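Local coordinates for sister chromatid cohesion protein (PDB 5T8V), which probably loads cohesin onto chromatin, this chain being the C-terminal, HEAT-repeat part of the Scc2/Nipped-B-family loader, at residues L945-L950 with E994-H999. Numbering follows the deposited sequence.
Sequences LVISSL and EMFKEH
Ile947 reaches out from helix 940-960 and lodges between the rings of Phe996 and His999, packing the loop between helices 969-986 and 1009-1016 against a helix of the HEAT-repeat solenoid. The tightly packed part is apolar. CD1 of Ile947 sits over one face of the Phe996 ring, 4.2 Å from its centroid, a CH-pi contact displaced toward the rim. The neighbouring CG1 of Ile947 lies 3.4 Å from Phe996 CE2. With CG1 anti to the carbonyl carbon (chi1 -67°) and chi2 extended, the ethyl arm runs out to the loop backbone, where Ile947 CD1 comes within 3.5 Å of Met995 O. The other branch, CG2, rests over a face of the His999 imidazole, 4.1 Å from its centroid. Val946 meets the phenyl ring differently: its CG1 lies in the ring plane, at the edge, 3.7 Å from Phe996 CE2. Leu950 CD1 makes a looser contact at the same ring's edge, 4.4 Å from Phe996 CE2, still within the buried part. Ala943 and Val1008 add to the packing around Phe996, and Phe1000 touches both Ile947 and Leu950. Cutting Ile947 back to an alanine is likely to strip the aliphatic group from one face of each ring and open a gap between them. Toward solvent the contact loosens at the partly exposed Met995 and His999. Met995 CE stays 4.0 Å from Ile947 CD1, and His999 O is hydrogen-bonded to Lys951 NZ. No hydrogen bond joins the two segments. Within the loop, a weak bond runs from His999 ND1 to Met995 O, bent to 131° at the hydrogen.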
ATOM      1  N   LEU A 945      63.949   8.017  26.189  1.00 50.86           N
ATOM      2  CA  LEU A 945      63.347   6.855  25.545  1.00 49.71           C
ATOM      3  C   LEU A 945      63.829   6.717  24.104  1.00 49.70           C
ATOM      4  O   LEU A 945      64.276   5.642  23.680  1.00 48.83           O
ATOM      5  CB  LEU A 945      61.825   6.973  25.605  1.00 48.02           C
ATOM      6  CG  LEU A 945      61.000   5.891  24.910  1.00 46.88           C
ATOM      7  CD1 LEU A 945      61.370   4.507  25.420  1.00 47.42           C
ATOM      8  CD2 LEU A 945      59.522   6.172  25.124  1.00 46.08           C
ATOM      9  N   VAL A 946      63.755   7.808  23.337  1.00 42.08           N
ATOM     10  CA  VAL A 946      64.184   7.779  21.940  1.00 41.62           C
ATOM     11  C   VAL A 946      65.653   7.382  21.846  1.00 42.73           C
ATOM     12  O   VAL A 946      66.036   6.527  21.037  1.00 42.33           O
ATOM     13  CB  VAL A 946      63.927   9.145  21.276  1.00 41.73           C
ATOM     14  CG1 VAL A 946      64.368   9.133  19.814  1.00 41.53           C
ATOM     15  CG2 VAL A 946      62.453   9.527  21.385  1.00 40.82           C
ATOM     16  N   ILE A 947      66.498   7.998  22.676  1.00 44.33           N
ATOM     17  CA  ILE A 947      67.936   7.747  22.607  1.00 45.72           C
ATOM     18  C   ILE A 947      68.236   6.293  22.945  1.00 45.71           C
ATOM     19  O   ILE A 947      69.029   5.631  22.266  1.00 45.92           O
ATOM     20  CB  ILE A 947      68.692   8.713  23.537  1.00 47.77           C
ATOM     21  CG1 ILE A 947      68.564  10.149  23.015  1.00 48.14           C
ATOM     22  CG2 ILE A 947      70.171   8.326  23.639  1.00 49.54           C
ATOM     23  CD1 ILE A 947      69.040  11.211  23.990  1.00 50.22           C
ATOM     24  N   SER A 948      67.615   5.774  24.006  1.00 45.86           N
ATOM     25  CA  SER A 948      67.836   4.379  24.368  1.00 46.13           C
ATOM     26  C   SER A 948      67.401   3.450  23.243  1.00 44.64           C
ATOM     27  O   SER A 948      68.087   2.467  22.938  1.00 45.08           O
ATOM     28  CB  SER A 948      67.094   4.045  25.664  1.00 46.48           C
ATOM     29  OG  SER A 948      65.703   4.285  25.539  1.00 45.18           O
ATOM     30  N   SER A 949      66.269   3.751  22.603  1.00 48.56           N
ATOM     31  CA  SER A 949      65.804   2.915  21.500  1.00 48.60           C
ATOM     32  C   SER A 949      66.796   2.931  20.341  1.00 50.60           C
ATOM     33  O   SER A 949      67.145   1.880  19.791  1.00 51.99           O
ATOM     34  CB  SER A 949      64.424   3.383  21.040  1.00 46.85           C
ATOM     35  OG  SER A 949      63.471   3.244  22.080  1.00 46.16           O
ATOM     36  N   LEU A 950      67.266   4.121  19.958  1.00 61.07           N
ATOM     37  CA  LEU A 950      68.223   4.223  18.859  1.00 63.62           C
ATOM     38  C   LEU A 950      69.516   3.482  19.186  1.00 65.33           C
ATOM     39  O   LEU A 950      70.019   2.688  18.377  1.00 66.67           O
ATOM     40  CB  LEU A 950      68.501   5.696  18.554  1.00 63.82           C
ATOM     41  CG  LEU A 950      67.307   6.480  18.007  1.00 63.55           C
ATOM     42  CD1 LEU A 950      67.551   7.979  18.092  1.00 64.46           C
ATOM     43  CD2 LEU A 950      67.015   6.070  16.571  1.00 64.14           C
ATOM     44  N   GLU A 994      70.364  19.376  21.331  1.00114.75           N
ATOM     45  CA  GLU A 994      71.589  19.184  22.094  1.00115.30           C
ATOM     46  C   GLU A 994      71.547  17.953  22.986  1.00111.22           C
ATOM     47  O   GLU A 994      72.591  17.335  23.218  1.00112.39           O
ATOM     48  CB  GLU A 994      71.873  20.420  22.955  1.00118.83           C
ATOM     49  CG  GLU A 994      73.350  20.772  23.065  1.00122.73           C
ATOM     50  CD  GLU A 994      73.953  21.175  21.732  1.00125.69           C
ATOM     51  OE1 GLU A 994      73.196  21.626  20.848  1.00126.15           O
ATOM     52  OE2 GLU A 994      75.183  21.034  21.567  1.00127.47           O
ATOM     53  N   MET A 995      70.367  17.579  23.488  1.00100.10           N
ATOM     54  CA  MET A 995      70.247  16.370  24.294  1.00 97.51           C
ATOM     55  C   MET A 995      70.663  15.126  23.523  1.00 92.81           C
ATOM     56  O   MET A 995      71.054  14.128  24.140  1.00 91.96           O
ATOM     57  CB  MET A 995      68.806  16.218  24.793  1.00 97.71           C
ATOM     58  CG  MET A 995      68.517  14.916  25.538  1.00 97.34           C
ATOM     59  SD  MET A 995      69.520  14.700  27.024  1.00 99.85           S
ATOM     60  CE  MET A 995      69.005  13.063  27.544  1.00 97.32           C
ATOM     61  N   PHE A 996      70.591  15.160  22.193  1.00 65.22           N
ATOM     62  CA  PHE A 996      70.925  13.998  21.380  1.00 59.84           C
ATOM     63  C   PHE A 996      72.390  13.961  20.967  1.00 61.31           C
ATOM     64  O   PHE A 996      72.936  12.872  20.759  1.00 60.18           O
ATOM     65  CB  PHE A 996      70.042  13.964  20.128  1.00 57.81           C
ATOM     66  CG  PHE A 996      68.638  13.494  20.391  1.00 55.70           C
ATOM     67  CD1 PHE A 996      67.680  14.368  20.879  1.00 56.44           C
ATOM     68  CD2 PHE A 996      68.279  12.178  20.151  1.00 53.23           C
ATOM     69  CE1 PHE A 996      66.391  13.936  21.121  1.00 54.72           C
ATOM     70  CE2 PHE A 996      66.991  11.742  20.391  1.00 51.53           C
ATOM     71  CZ  PHE A 996      66.045  12.622  20.878  1.00 52.26           C
ATOM     72  N   LYS A 997      73.046  15.116  20.846  1.00 87.84           N
ATOM     73  CA  LYS A 997      74.444  15.113  20.430  1.00 89.63           C
ATOM     74  C   LYS A 997      75.350  14.544  21.515  1.00 90.45           C
ATOM     75  O   LYS A 997      76.435  14.035  21.209  1.00 90.78           O
ATOM     76  CB  LYS A 997      74.897  16.524  20.057  1.00 92.83           C
ATOM     77  CG  LYS A 997      76.200  16.542  19.269  1.00 94.58           C
ATOM     78  CD  LYS A 997      76.827  17.925  19.209  1.00 97.79           C
ATOM     79  CE  LYS A 997      78.155  17.883  18.465  1.00 98.83           C
ATOM     80  NZ  LYS A 997      78.840  19.202  18.445  1.00102.44           N
ATOM     81  N   GLU A 998      74.929  14.618  22.780  1.00 87.97           N
ATOM     82  CA  GLU A 998      75.760  14.100  23.863  1.00 88.41           C
ATOM     83  C   GLU A 998      75.946  12.592  23.753  1.00 85.06           C
ATOM     84  O   GLU A 998      76.964  12.059  24.212  1.00 85.92           O
ATOM     85  CB  GLU A 998      75.144  14.457  25.217  1.00 89.90           C
ATOM     86  CG  GLU A 998      74.836  15.938  25.403  1.00 93.46           C
ATOM     87  CD  GLU A 998      76.029  16.830  25.112  1.00 97.76           C
ATOM     88  OE1 GLU A 998      76.209  17.223  23.940  1.00 98.94           O
ATOM     89  OE2 GLU A 998      76.790  17.134  26.056  1.00 99.92           O
ATOM     90  N   HIS A 999      74.985  11.891  23.152  1.00 77.01           N
ATOM     91  CA  HIS A 999      75.049  10.441  23.012  1.00 75.70           C
ATOM     92  C   HIS A 999      75.439   9.992  21.612  1.00 74.95           C
ATOM     93  O   HIS A 999      75.994   8.899  21.457  1.00 73.85           O
ATOM     94  CB  HIS A 999      73.699   9.815  23.376  1.00 72.78           C
ATOM     95  CG  HIS A 999      73.189  10.224  24.724  1.00 73.67           C
ATOM     96  ND1 HIS A 999      72.694  11.484  24.980  1.00 75.09           N
ATOM     97  CD2 HIS A 999      73.101   9.540  25.889  1.00 73.91           C
ATOM     98  CE1 HIS A 999      72.321  11.558  26.245  1.00 75.82           C
ATOM     99  NE2 HIS A 999      72.557  10.392  26.819  1.00 75.09           N
TER